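Local coordinates for protein putative methylase (Clostridium difficile, PDB 3LDU) that probably methylates guanine bases of ribosomal RNA, combining a THUMP domain with a Rossmann-like methyltransferase domain that binds GTP in the crystal, at residues I90-Q95 / K128-D133; A94-S99 / G134-D139; K356-R361 / Q374-K379; W193-V198 / S256-Y261. All coordinates share one frame; numbering follows the deposited sequence. Where two conformers were deposited one is given.

Overall arrangement
Contacts 1 and 2 adjoin, their centres about 8 Å apart, at one end of the elongated chain; contacts 3 and 4 lie on the opposite side of its centre, contact 3 about 57 Å from contact 1 between centres. The first two share Ala-94 and Gln-95 and join the loop before strand 98-104 to the segment after helix 111-129, all within the THUMP range. Contact 4 comes next along the chain, where strands 199-201 and 260-264 of the methyltransferase sheet begin. Contact 3 follows near the C-terminus, on the hairpin 359-365/368-375 that borders that sheet, about 21 Å away between centres. One pair joins loops of a probable RNA-binding module, the other lies at two places on the methyltransferase sheet.

Contact 1. Residues I90-Q95 / K128-D133; sequences IPYGAQ and KSYLED
A type II beta turn from Pro-91 to Ala-94, closed by Ala-94 N to Pro-91 O at 3.0 Å, faces the chain just past helix 111-129, where the backbone of Tyr-130 first departs from helical angles. Tyr-130 reaches the residue just before the turn with its hydroxyl: OH donates to Ile-90 O over 2.7 Å, approaching a lone pair within the plane of the carbonyl, with a C=O...donor angle of 139°. The same OH lies beside Pro-91 CA, and water 1 links it to Tyr-92 N. Both segments belong to the THUMP domain, a module associated with RNA binding, and the contact ties the loop before strand 98-104 to the end of the helix. The two tyrosine rings form a T-shaped pair, centroids 5.6 Å apart and planes at 88°, in which the CD1 edge of Tyr-92 stands over one face of Tyr-130, displaced toward its rim. Setting CG of Tyr-92 opposite the backbone N (chi1 -166°) carries that edge across to its partner. Glu-132, poorly ordered, brings its carboxylate obliquely to Tyr-92, OE2 lying 3.8 Å from CE1. A second water connects Glu-132 OE2 to Gly-93 N, accepting from the amide at 3.0 Å.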
loop_
_atom_site.group_PDB
_atom_site.type_symbol
_atom_site.label_atom_id
_atom_site.label_comp_id
_atom_site.label_asym_id
_atom_site.label_seq_id
_atom_site.Cartn_x
_atom_site.Cartn_y
_atom_site.Cartn_z
ATOM N N ILE A 90 26.792 -1.018 2.100
ATOM C CA ILE A 90 26.984 0.433 2.076
ATOM C C ILE A 90 28.343 0.734 1.454
ATOM O O ILE A 90 29.361 0.434 2.055
ATOM C CB ILE A 90 26.971 1.045 3.517
ATOM C CG1 ILE A 90 25.711 0.626 4.292
ATOM C CG2 ILE A 90 27.075 2.566 3.464
ATOM C CD1 ILE A 90 24.447 0.802 3.519
ATOM N N PRO A 91 28.351 1.324 0.251
ATOM C CA PRO A 91 29.604 1.584 -0.465
ATOM C C PRO A 91 30.313 2.837 0.027
ATOM O O PRO A 91 29.759 3.634 0.782
ATOM C CB PRO A 91 29.140 1.778 -1.905
ATOM C CG PRO A 91 27.773 2.341 -1.769
ATOM C CD PRO A 91 27.178 1.729 -0.542
ATOM N N TYR A 92 31.559 2.995 -0.410
ATOM C CA TYR A 92 32.400 4.093 0.018
ATOM C C TYR A 92 31.742 5.447 -0.184
ATOM O O TYR A 92 31.345 5.794 -1.296
ATOM C CB TYR A 92 33.715 4.036 -0.768
ATOM C CG TYR A 92 34.808 4.890 -0.201
ATOM C CD1 TYR A 92 35.315 4.643 1.069
ATOM C CD2 TYR A 92 35.357 5.931 -0.943
ATOM C CE1 TYR A 92 36.335 5.421 1.596
ATOM C CE2 TYR A 92 36.387 6.715 -0.424
ATOM C CZ TYR A 92 36.863 6.452 0.847
ATOM O OH TYR A 92 37.878 7.220 1.374
ATOM N N GLY A 93 31.627 6.212 0.898
ATOM C CA GLY A 93 31.155 7.580 0.807
ATOM C C GLY A 93 29.638 7.698 0.885
ATOM O O GLY A 93 29.095 8.804 0.944
ATOM N N ALA A 94 28.954 6.561 0.884
ATOM C CA ALA A 94 27.488 6.567 0.932
ATOM C C ALA A 94 26.959 7.105 2.255
ATOM O O ALA A 94 27.629 7.017 3.285
ATOM C CB ALA A 94 26.918 5.167 0.662
ATOM N N GLN A 95 25.750 7.660 2.209
ATOM C CA GLN A 95 25.039 8.110 3.408
ATOM C C GLN A 95 24.228 6.945 3.963
ATOM O O GLN A 95 23.646 6.174 3.199
ATOM C CB GLN A 95 24.079 9.263 3.080
ATOM C CG GLN A 95 24.757 10.520 2.550
ATOM C CD GLN A 95 23.757 11.619 2.267
ATOM O OE1 GLN A 95 22.902 11.922 3.095
ATOM N NE2 GLN A 95 23.855 12.220 1.090
ATOM N N LYS A 128 36.449 0.038 9.973
ATOM C CA LYS A 128 37.340 -1.115 9.934
ATOM C C LYS A 128 37.549 -1.622 8.500
ATOM O O LYS A 128 38.683 -1.899 8.085
ATOM C CB LYS A 128 36.796 -2.230 10.831
ATOM C CG LYS A 128 37.657 -3.482 10.879
ATOM C CD LYS A 128 37.089 -4.517 11.847
ATOM C CE LYS A 128 37.167 -4.043 13.294
ATOM N NZ LYS A 128 36.726 -5.099 14.252
ATOM N N SER A 129 36.460 -1.742 7.745
ATOM C CA SER A 129 36.535 -2.231 6.367
ATOM C C SER A 129 37.282 -1.266 5.453
ATOM O O SER A 129 38.073 -1.693 4.613
ATOM C CB SER A 129 35.134 -2.487 5.790
ATOM O OG SER A 129 34.459 -3.526 6.477
ATOM N N TYR A 130 37.017 0.029 5.620
ATOM C CA TYR A 130 37.508 1.058 4.705
ATOM C C TYR A 130 38.774 1.727 5.210
ATOM O O TYR A 130 39.225 2.713 4.633
ATOM C CB TYR A 130 36.428 2.120 4.446
ATOM C CG TYR A 130 35.232 1.582 3.687
ATOM C CD1 TYR A 130 35.376 0.507 2.828
ATOM C CD2 TYR A 130 33.969 2.148 3.826
ATOM C CE1 TYR A 130 34.310 -0.002 2.124
ATOM C CE2 TYR A 130 32.869 1.639 3.119
ATOM C CZ TYR A 130 33.057 0.560 2.268
ATOM O OH TYR A 130 32.017 0.013 1.545
ATOM N N LEU A 131 39.342 1.189 6.285
ATOM C CA LEU A 131 40.585 1.714 6.833
ATOM C C LEU A 131 40.548 3.240 6.905
ATOM O O LEU A 131 41.511 3.909 6.531
ATOM C CB LEU A 131 41.760 1.268 5.963
ATOM C CG LEU A 131 41.767 -0.215 5.582
ATOM C CD1 LEU A 131 42.751 -0.499 4.451
ATOM C CD2 LEU A 131 42.057 -1.084 6.799
ATOM N N GLU A 132 39.430 3.789 7.371
ATOM C CA GLU A 132 39.270 5.240 7.407
ATOM C C GLU A 132 39.879 5.875 8.653
ATOM O O GLU A 132 39.410 5.663 9.771
ATOM C CB GLU A 132 37.803 5.639 7.247
ATOM C CG GLU A 132 37.230 5.272 5.890
ATOM C CD GLU A 132 36.395 6.382 5.290
ATOM O OE1 GLU A 132 36.965 7.444 4.966
ATOM O OE2 GLU A 132 35.170 6.187 5.138
ATOM N N ASP A 133 40.931 6.656 8.431
ATOM C CA ASP A 133 41.676 7.307 9.502
ATOM C C ASP A 133 41.055 8.647 9.893
ATOM O O ASP A 133 40.865 8.932 11.077
ATOM C CB ASP A 133 43.137 7.492 9.074
ATOM C CG ASP A 133 43.272 7.923 7.620
ATOM O OD1 ASP A 133 42.288 8.456 7.064
ATOM O OD2 ASP A 133 44.363 7.732 7.034
HETATM O O HOH W 1 32.732 0.634 -1.591
HETATM O O HOH W 2 32.506 5.368 3.617
#

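Contact 2. Residues A94-S99 / G134-D139; sequences AQFPIS and GLLKED
Ala-94 meets the other segment through its carbonyl: water 3 donates to Ala-94 O at 2.7 Å and to Lys-137 O at 3.0 Å, bridging the two backbones. At Gln-95 the aliphatic part does the touching, CG packing 3.2 Å from Glu-138 O, while the amide NE2 is directed to Lys-140 O. Phe-96 meets Glu-138 twice, through its backbone N and through its ring. The N donates to Glu-138 OE1 over 2.9 Å in a nearly straight bond (172°), reaching the oxygen from the anti side and out of the carboxylate plane. This holds the loop leading into strand 98-104, an outermost strand of a seven-stranded sheet to which the THUMP range contributes it, 145-150 and 153-159, against the loop between helix 111-129 and strand 145-150. With chi1 at 53°, CG of Phe-96 sits between its backbone N and carbonyl carbon, which places the ring over the carboxylate of Glu-138, the two side chains crossing at about a right angle. The planes are 17° apart and stacked, OE1 being 3.6 Å above the ring and offset toward its rim. The other oxygen, OE2, forms a salt bridge with Lys-119 of helix 111-129, which also makes a cation-pi contact with Phe-96; its charge probably eases placing a carboxylate over an aromatic face. At the ring edge, near its plane, CZ touches Leu-136 CD2 at 3.8 Å.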
loop_
_atom_site.group_PDB
_atom_site.type_symbol
_atom_site.label_atom_id
_atom_site.label_comp_id
_atom_site.label_asym_id
_atom_site.label_seq_id
_atom_site.Cartn_x
_atom_site.Cartn_y
_atom_site.Cartn_z
ATOM N N ALA A 94 28.954 6.561 0.884
ATOM C CA ALA A 94 27.488 6.567 0.932
ATOM C C ALA A 94 26.959 7.105 2.255
ATOM O O ALA A 94 27.629 7.017 3.285
ATOM C CB ALA A 94 26.918 5.167 0.662
ATOM N N GLN A 95 25.750 7.660 2.209
ATOM C CA GLN A 95 25.039 8.110 3.408
ATOM C C GLN A 95 24.228 6.945 3.963
ATOM O O GLN A 95 23.646 6.174 3.199
ATOM C CB GLN A 95 24.079 9.263 3.080
ATOM C CG GLN A 95 24.757 10.520 2.550
ATOM C CD GLN A 95 23.757 11.619 2.267
ATOM O OE1 GLN A 95 22.902 11.922 3.095
ATOM N NE2 GLN A 95 23.855 12.220 1.090
ATOM N N PHE A 96 24.213 6.807 5.286
ATOM C CA PHE A 96 23.444 5.750 5.944
ATOM C C PHE A 96 22.729 6.271 7.186
ATOM O O PHE A 96 23.038 5.872 8.320
ATOM C CB PHE A 96 24.318 4.516 6.262
ATOM C CG PHE A 96 25.584 4.823 7.032
ATOM C CD1 PHE A 96 25.659 4.588 8.398
ATOM C CD2 PHE A 96 26.705 5.327 6.385
ATOM C CE1 PHE A 96 26.830 4.855 9.104
ATOM C CE2 PHE A 96 27.884 5.594 7.086
ATOM C CZ PHE A 96 27.946 5.366 8.441
ATOM N N PRO A 97 21.754 7.162 6.976
ATOM C CA PRO A 97 21.020 7.681 8.126
ATOM C C PRO A 97 20.181 6.544 8.710
ATOM O O PRO A 97 19.709 5.702 7.948
ATOM C CB PRO A 97 20.123 8.757 7.506
ATOM C CG PRO A 97 19.882 8.286 6.099
ATOM C CD PRO A 97 21.178 7.598 5.690
ATOM N N ILE A 98 20.035 6.499 10.028
ATOM C CA ILE A 98 19.157 5.508 10.650
ATOM C C ILE A 98 17.787 6.170 10.694
ATOM O O ILE A 98 17.475 6.946 11.593
ATOM C CB ILE A 98 19.642 5.101 12.054
ATOM C CG1 ILE A 98 21.170 4.930 12.064
ATOM C CG2 ILE A 98 18.969 3.814 12.497
ATOM C CD1 ILE A 98 21.684 3.891 11.048
ATOM N N SER A 99 16.991 5.897 9.673
ATOM C CA SER A 99 15.832 6.728 9.407
ATOM C C SER A 99 14.706 6.467 10.380
ATOM O O SER A 99 13.881 7.347 10.632
ATOM C CB SER A 99 15.358 6.529 7.967
ATOM O OG SER A 99 16.364 6.966 7.064
ATOM N N GLY A 134 40.741 9.462 8.891
ATOM C CA GLY A 134 40.125 10.753 9.124
ATOM C C GLY A 134 38.613 10.648 9.161
ATOM O O GLY A 134 38.062 9.595 9.487
ATOM N N LEU A 135 37.945 11.746 8.829
ATOM C CA LEU A 135 36.487 11.785 8.803
ATOM C C LEU A 135 35.913 10.718 7.872
ATOM O O LEU A 135 36.275 10.649 6.699
ATOM C CB LEU A 135 36.008 13.173 8.369
ATOM C CG LEU A 135 35.780 14.217 9.461
ATOM C CD1 LEU A 135 36.461 13.825 10.751
ATOM C CD2 LEU A 135 36.213 15.605 9.025
ATOM N N LEU A 136 35.030 9.876 8.401
ATOM C CA LEU A 136 34.261 8.977 7.551
ATOM C C LEU A 136 33.246 9.828 6.804
ATOM O O LEU A 136 32.251 10.265 7.377
ATOM C CB LEU A 136 33.557 7.892 8.374
ATOM C CG LEU A 136 32.649 6.929 7.600
ATOM C CD1 LEU A 136 33.007 5.470 7.865
ATOM C CD2 LEU A 136 31.187 7.191 7.932
ATOM N N LYS A 137 33.518 10.078 5.528
ATOM C CA LYS A 137 32.663 10.944 4.723
ATOM C C LYS A 137 31.352 10.254 4.356
ATOM O O LYS A 137 31.338 9.059 4.043
ATOM C CB LYS A 137 33.398 11.393 3.457
ATOM C CG LYS A 137 33.512 12.905 3.317
ATOM C CD LYS A 137 34.561 13.296 2.288
ATOM C CE LYS A 137 34.729 14.807 2.226
ATOM N NZ LYS A 137 35.819 15.216 1.297
ATOM N N GLU A 138 30.265 11.023 4.416
ATOM C CA GLU A 138 28.931 10.565 4.036
ATOM C C GLU A 138 28.343 11.535 3.013
ATOM O O GLU A 138 27.390 12.261 3.310
ATOM C CB GLU A 138 28.003 10.497 5.258
ATOM C CG GLU A 138 28.110 9.227 6.106
ATOM C CD GLU A 138 26.959 9.087 7.114
ATOM O OE1 GLU A 138 25.811 8.785 6.695
ATOM O OE2 GLU A 138 27.206 9.272 8.330
ATOM N N ASP A 139 28.890 11.540 1.802
ATOM C CA ASP A 139 28.514 12.562 0.827
ATOM C C ASP A 139 27.898 12.035 -0.472
ATOM O O ASP A 139 27.573 12.819 -1.359
ATOM C CB ASP A 139 29.715 13.460 0.508
ATOM C CG ASP A 139 30.830 12.715 -0.208
ATOM O OD1 ASP A 139 30.745 11.474 -0.305
ATOM O OD2 ASP A 139 31.790 13.366 -0.673
HETATM O O HOH W 3 30.067 6.344 4.238
#

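Contact 3. Residues K356-R361 / Q374-K379; sequences KADKKR and QYPGPK
Lys-359 and Gln-374 form an antiparallel hydrogen-bonded pair in the beta hairpin 359-365/368-375, and because Asp-358 and Lys-359 both face Gln-374 the pairing includes a classic beta bulge. Two backbone bonds define it. Gln-374 N donates to Lys-359 O over 2.9 Å, while Gln-374 O takes the N-H of Asp-358, also at 2.9 Å but more bent at the hydrogen (131°). Strand 359-365 is an outermost strand of the methyltransferase sheet, so the bulge sits at a sheet border, and 368-375 pairs antiparallel with strand 339-344 on its other side.

Two apolar contacts accompany these bonds. Ala-357 lies over one face of the Tyr-375 ring, its CA 3.9 Å from the centroid in a CH-pi contact and its CB 3.7 Å from CZ. Tyr-375 OH is held by Gln-355 O, which fixes the outer end of that ring. The methylene of Asp-358 packs across the ring of Pro-376, CB to CD 3.6 Å.

Polar side chains meet on the face of the sheet shared by Lys-359 and Gln-374. The extended Gln-374 chain lays its amide nearly coplanar with the Arg-361 guanidinium, whose NE is 2.7 Å from Gln-374 OE1 in a weak bond (119° at the hydrogen); Arg-361 was modelled in two conformers, so both the bond and the coplanarity are doubtful. Lys-359 NZ forms a salt bridge with neighbouring Asp-358 OD2 on its syn side, and water 4 bridges Asp-358 OD2 to Gln-374 NE2, 2.8 Å from each.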
loop_
_atom_site.group_PDB
_atom_site.type_symbol
_atom_site.label_atom_id
_atom_site.label_comp_id
_atom_site.label_asym_id
_atom_site.label_seq_id
_atom_site.Cartn_x
_atom_site.Cartn_y
_atom_site.Cartn_z
ATOM N N LYS A 356 -27.284 -7.762 6.092
ATOM C CA LYS A 356 -26.127 -8.425 6.683
ATOM C C LYS A 356 -25.145 -8.745 5.569
ATOM O O LYS A 356 -25.543 -9.222 4.508
ATOM C CB LYS A 356 -26.557 -9.714 7.401
ATOM C CG LYS A 356 -25.436 -10.403 8.160
ATOM C CD LYS A 356 -25.949 -11.469 9.118
ATOM C CE LYS A 356 -25.834 -12.871 8.532
ATOM N NZ LYS A 356 -26.665 -13.071 7.309
ATOM N N ALA A 357 -23.861 -8.464 5.792
ATOM C CA ALA A 357 -22.866 -8.714 4.764
ATOM C C ALA A 357 -22.513 -10.193 4.671
ATOM O O ALA A 357 -22.613 -10.935 5.656
ATOM C CB ALA A 357 -21.598 -7.877 5.014
ATOM N N ASP A 358 -22.099 -10.611 3.477
ATOM C CA ASP A 358 -21.535 -11.933 3.274
ATOM C C ASP A 358 -20.252 -12.086 4.097
ATOM O O ASP A 358 -20.033 -13.113 4.742
ATOM C CB ASP A 358 -21.232 -12.151 1.789
ATOM C CG ASP A 358 -20.454 -13.427 1.535
ATOM O OD1 ASP A 358 -20.907 -14.491 2.001
ATOM O OD2 ASP A 358 -19.394 -13.370 0.874
ATOM N N LYS A 359 -19.406 -11.054 4.065
ATOM C CA LYS A 359 -18.177 -11.038 4.845
ATOM C C LYS A 359 -17.946 -9.641 5.394
ATOM O O LYS A 359 -18.355 -8.651 4.791
ATOM C CB LYS A 359 -16.986 -11.443 3.986
ATOM C CG LYS A 359 -17.050 -12.860 3.466
ATOM C CD LYS A 359 -15.735 -13.223 2.775
ATOM C CE LYS A 359 -15.802 -14.595 2.118
ATOM N NZ LYS A 359 -16.682 -14.594 0.914
ATOM N N LYS A 360 -17.292 -9.573 6.545
ATOM C CA LYS A 360 -16.916 -8.306 7.154
ATOM C C LYS A 360 -15.435 -8.437 7.488
ATOM O O LYS A 360 -15.058 -9.290 8.291
ATOM C CB LYS A 360 -17.729 -8.080 8.424
ATOM C CG LYS A 360 -17.344 -6.859 9.236
ATOM C CD LYS A 360 -18.254 -6.739 10.454
ATOM C CE LYS A 360 -17.798 -5.648 11.413
ATOM N NZ LYS A 360 -18.765 -5.451 12.537
ATOM N N ARG A 361 -14.589 -7.621 6.863
ATOM C CA ARG A 361 -13.153 -7.733 7.087
ATOM C C ARG A 361 -12.595 -6.524 7.823
ATOM O O ARG A 361 -12.852 -5.375 7.449
ATOM C CB ARG A 361 -12.424 -7.948 5.762
ATOM C CG ARG A 361 -12.836 -9.230 5.048
ATOM C CD ARG A 361 -12.072 -9.397 3.759
ATOM N NE ARG A 361 -12.552 -10.511 2.941
ATOM C CZ ARG A 361 -11.797 -11.545 2.589
ATOM N NH1 ARG A 361 -12.285 -12.502 1.820
ATOM N NH2 ARG A 361 -10.537 -11.611 3.000
ATOM N N GLN A 374 -18.921 -6.707 2.696
ATOM C CA GLN A 374 -18.955 -7.227 1.331
ATOM C C GLN A 374 -20.325 -7.822 1.052
ATOM O O GLN A 374 -20.799 -8.659 1.812
ATOM C CB GLN A 374 -17.885 -8.309 1.175
ATOM C CG GLN A 374 -16.505 -7.774 1.496
ATOM C CD GLN A 374 -15.412 -8.830 1.480
ATOM O OE1 GLN A 374 -14.369 -8.654 2.106
ATOM N NE2 GLN A 374 -15.638 -9.923 0.759
ATOM N N TYR A 375 -20.941 -7.393 -0.046
ATOM C CA TYR A 375 -22.283 -7.848 -0.424
ATOM C C TYR A 375 -22.314 -8.319 -1.875
ATOM O O TYR A 375 -22.871 -7.632 -2.735
ATOM C CB TYR A 375 -23.292 -6.722 -0.269
ATOM C CG TYR A 375 -23.482 -6.195 1.129
ATOM C CD1 TYR A 375 -24.503 -6.684 1.940
ATOM C CD2 TYR A 375 -22.660 -5.191 1.637
ATOM C CE1 TYR A 375 -24.697 -6.191 3.222
ATOM C CE2 TYR A 375 -22.840 -4.694 2.924
ATOM C CZ TYR A 375 -23.861 -5.201 3.713
ATOM O OH TYR A 375 -24.053 -4.716 4.989
ATOM N N PRO A 376 -21.716 -9.488 -2.156
ATOM C CA PRO A 376 -21.803 -10.041 -3.512
ATOM C C PRO A 376 -23.251 -10.327 -3.863
ATOM O O PRO A 376 -24.032 -10.682 -2.974
ATOM C CB PRO A 376 -21.007 -11.353 -3.415
ATOM C CG PRO A 376 -20.932 -11.659 -1.936
ATOM C CD PRO A 376 -20.871 -10.315 -1.276
ATOM N N GLY A 377 -23.604 -10.157 -5.135
ATOM C CA GLY A 377 -24.970 -10.351 -5.587
ATOM C C GLY A 377 -25.414 -11.793 -5.442
ATOM O O GLY A 377 -24.588 -12.682 -5.240
ATOM N N PRO A 378 -26.728 -12.033 -5.552
ATOM C CA PRO A 378 -27.273 -13.383 -5.376
ATOM C C PRO A 378 -26.598 -14.364 -6.323
ATOM O O PRO A 378 -26.185 -13.983 -7.417
ATOM C CB PRO A 378 -28.751 -13.220 -5.748
ATOM C CG PRO A 378 -28.833 -11.917 -6.488
ATOM C CD PRO A 378 -27.763 -11.056 -5.910
ATOM N N LYS A 379 -26.467 -15.613 -5.892
ATOM C CA LYS A 379 -25.949 -16.666 -6.757
ATOM C C LYS A 379 -27.091 -17.257 -7.577
ATOM O O LYS A 379 -28.263 -17.133 -7.201
ATOM C CB LYS A 379 -25.289 -17.761 -5.920
ATOM C CG LYS A 379 -24.081 -17.291 -5.142
ATOM C CD LYS A 379 -24.006 -17.976 -3.793
ATOM C CE LYS A 379 -22.743 -18.807 -3.653
ATOM N NZ LYS A 379 -22.791 -20.079 -4.424
HETATM O O HOH W 4 -17.721 -11.411 -0.249
#

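Contact 4. Residues W193-V198 / S256-Y261; sequences WKAGRV and SKFKIY. With FMT (formic acid), chain D.
Phe-258 packs against the type II turn Lys-194 to Arg-197, where the loop after helix 181-189 approaches strand 199-201 of the Rossmann-like methyltransferase sheet. Its own segment leads into the parallel neighbour, strand 260-264, so the contact joins the entrances of two adjacent strands. Followed outward, CB of Phe-258 first meets Gly-196 N at 3.8 Å. Phe-258 CB is also 3.3 Å from O2 of a formic acid molecule probably left by the crystallisation liquor; that O2 takes the N-H of Lys-259 at 2.8 Å from its N. A chi1 of 61° turns the ring toward the turn, so that CG remains near Gly-196 N. Farther out, CD2 and CE2 run beneath the methyl of Ala-195, whose CB is 3.9 Å from the ring centroid and 19° off the normal, a CH-pi contact over the face. CZ also borders that methyl, and CE1 looks more loosely to the edge of Trp-193, 4.4 Å from its CH2. Tyr-285 meets the Phe-258 ring from outside the two segments.

Beyond it, Ile-260 brings CG2 to Trp-193 CZ2 at 3.9 Å, the two side chains crossing at about a right angle. Leu-199 touches both of these side chains, as does Ala-213 of helix 208-217, placing them in the layer between sheet and helix. The GTP is about 12 Å from the Ile-260 side chain. Trp-193 is tied back to its own turn: NE1 donates to Arg-197 O over 3.0 Å, from a position 49° out of the carbonyl plane.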
loop_
_atom_site.group_PDB
_atom_site.type_symbol
_atom_site.label_atom_id
_atom_site.label_comp_id
_atom_site.label_asym_id
_atom_site.label_seq_id
_atom_site.Cartn_x
_atom_site.Cartn_y
_atom_site.Cartn_z
ATOM N N TRP A 193 -14.217 -7.906 -9.180
ATOM C CA TRP A 193 -14.283 -6.976 -10.303
ATOM C C TRP A 193 -13.133 -7.188 -11.281
ATOM O O TRP A 193 -11.989 -7.406 -10.876
ATOM C CB TRP A 193 -14.286 -5.513 -9.836
ATOM C CG TRP A 193 -14.305 -4.555 -11.005
ATOM C CD1 TRP A 193 -15.399 -4.178 -11.733
ATOM C CD2 TRP A 193 -13.175 -3.896 -11.606
ATOM N NE1 TRP A 193 -15.025 -3.316 -12.743
ATOM C CE2 TRP A 193 -13.666 -3.133 -12.689
ATOM C CE3 TRP A 193 -11.798 -3.880 -11.338
ATOM C CZ2 TRP A 193 -12.833 -2.350 -13.488
ATOM C CZ3 TRP A 193 -10.973 -3.107 -12.136
ATOM C CH2 TRP A 193 -11.490 -2.357 -13.201
ATOM N N LYS A 194 -13.443 -7.088 -12.570
ATOM C CA LYS A 194 -12.444 -7.162 -13.637
ATOM C C LYS A 194 -12.774 -6.089 -14.672
ATOM O O LYS A 194 -13.932 -5.745 -14.844
ATOM C CB LYS A 194 -12.490 -8.535 -14.320
ATOM C CG LYS A 194 -11.433 -9.518 -13.848
ATOM C CD LYS A 194 -11.837 -10.206 -12.553
ATOM C CE LYS A 194 -10.785 -11.223 -12.116
ATOM N NZ LYS A 194 -11.243 -12.051 -10.964
ATOM N N ALA A 195 -11.763 -5.569 -15.360
ATOM C CA ALA A 195 -11.983 -4.591 -16.427
ATOM C C ALA A 195 -13.045 -5.083 -17.411
ATOM O O ALA A 195 -13.004 -6.227 -17.854
ATOM C CB ALA A 195 -10.663 -4.294 -17.158
ATOM N N GLY A 196 -13.999 -4.220 -17.743
ATOM C CA GLY A 196 -15.101 -4.616 -18.603
ATOM C C GLY A 196 -16.412 -4.763 -17.854
ATOM O O GLY A 196 -17.489 -4.593 -18.437
ATOM N N ARG A 197 -16.333 -5.099 -16.568
ATOM C CA ARG A 197 -17.528 -5.147 -15.732
ATOM C C ARG A 197 -17.874 -3.742 -15.240
ATOM O O ARG A 197 -16.992 -2.928 -14.968
ATOM C CB ARG A 197 -17.322 -6.081 -14.536
ATOM C CG ARG A 197 -16.980 -7.521 -14.904
ATOM C CD ARG A 197 -18.144 -8.210 -15.592
ATOM N NE ARG A 197 -19.336 -8.225 -14.747
ATOM C CZ ARG A 197 -19.573 -9.138 -13.811
ATOM N NH1 ARG A 197 -18.700 -10.118 -13.597
ATOM N NH2 ARG A 197 -20.681 -9.068 -13.086
ATOM N N VAL A 198 -19.166 -3.453 -15.125
ATOM C CA VAL A 198 -19.592 -2.152 -14.631
ATOM C C VAL A 198 -19.108 -1.936 -13.191
ATOM O O VAL A 198 -19.270 -2.808 -12.330
ATOM C CB VAL A 198 -21.137 -2.022 -14.672
ATOM C CG1 VAL A 198 -21.590 -0.831 -13.873
ATOM C CG2 VAL A 198 -21.636 -1.938 -16.113
ATOM N N SER A 256 -7.375 -2.530 -24.592
ATOM C CA SER A 256 -8.610 -2.600 -23.816
ATOM C C SER A 256 -9.340 -1.266 -23.670
ATOM O O SER A 256 -8.731 -0.222 -23.427
ATOM C CB SER A 256 -8.350 -3.204 -22.436
ATOM O OG SER A 256 -8.254 -4.612 -22.522
ATOM N N LYS A 257 -10.657 -1.314 -23.821
ATOM C CA LYS A 257 -11.489 -0.149 -23.584
ATOM C C LYS A 257 -12.584 -0.493 -22.583
ATOM O O LYS A 257 -13.298 -1.489 -22.732
ATOM C CB LYS A 257 -12.101 0.362 -24.889
ATOM C CG LYS A 257 -11.084 0.851 -25.910
ATOM C CD LYS A 257 -11.792 1.370 -27.155
ATOM C CE LYS A 257 -10.810 1.836 -28.219
ATOM N NZ LYS A 257 -11.518 2.313 -29.444
ATOM N N PHE A 258 -12.690 0.323 -21.544
ATOM C CA PHE A 258 -13.762 0.184 -20.577
ATOM C C PHE A 258 -13.952 1.521 -19.885
ATOM O O PHE A 258 -13.125 2.422 -20.021
ATOM C CB PHE A 258 -13.459 -0.922 -19.557
ATOM C CG PHE A 258 -12.206 -0.683 -18.740
ATOM C CD1 PHE A 258 -12.273 -0.066 -17.498
ATOM C CD2 PHE A 258 -10.961 -1.082 -19.215
ATOM C CE1 PHE A 258 -11.121 0.153 -16.748
ATOM C CE2 PHE A 258 -9.809 -0.870 -18.470
ATOM C CZ PHE A 258 -9.885 -0.251 -17.236
ATOM N N LYS A 259 -15.051 1.642 -19.155
ATOM C CA LYS A 259 -15.360 2.858 -18.428
ATOM C C LYS A 259 -15.870 2.472 -17.047
ATOM O O LYS A 259 -16.674 1.547 -16.913
ATOM C CB LYS A 259 -16.445 3.650 -19.157
ATOM C CG LYS A 259 -16.274 5.155 -19.117
ATOM C CD LYS A 259 -15.386 5.627 -20.261
ATOM C CE LYS A 259 -15.635 7.084 -20.603
ATOM N NZ LYS A 259 -14.625 7.581 -21.578
ATOM N N ILE A 260 -15.397 3.174 -16.026
ATOM C CA ILE A 260 -15.964 3.048 -14.689
ATOM C C ILE A 260 -16.356 4.455 -14.236
ATOM O O ILE A 260 -15.918 5.448 -14.842
ATOM C CB ILE A 260 -14.984 2.349 -13.716
ATOM C CG1 ILE A 260 -13.717 3.184 -13.541
ATOM C CG2 ILE A 260 -14.625 0.978 -14.249
ATOM C CD1 ILE A 260 -12.610 2.486 -12.745
ATOM N N TYR A 261 -17.206 4.547 -13.213
ATOM C CA TYR A 261 -17.879 5.806 -12.920
ATOM C C TYR A 261 -17.792 6.219 -11.467
ATOM O O TYR A 261 -17.949 5.393 -10.579
ATOM C CB TYR A 261 -19.368 5.670 -13.273
ATOM C CG TYR A 261 -19.591 5.404 -14.732
ATOM C CD1 TYR A 261 -19.897 6.441 -15.600
ATOM C CD2 TYR A 261 -19.477 4.118 -15.248
ATOM C CE1 TYR A 261 -20.090 6.206 -16.957
ATOM C CE2 TYR A 261 -19.671 3.873 -16.597
ATOM C CZ TYR A 261 -19.973 4.920 -17.445
ATOM O OH TYR A 261 -20.162 4.680 -18.787
HETATM C C FMT D . -17.971 -0.464 -19.543
HETATM O O1 FMT D . -18.856 -0.995 -18.874
HETATM O O2 FMT D . -16.769 -0.621 -19.337
#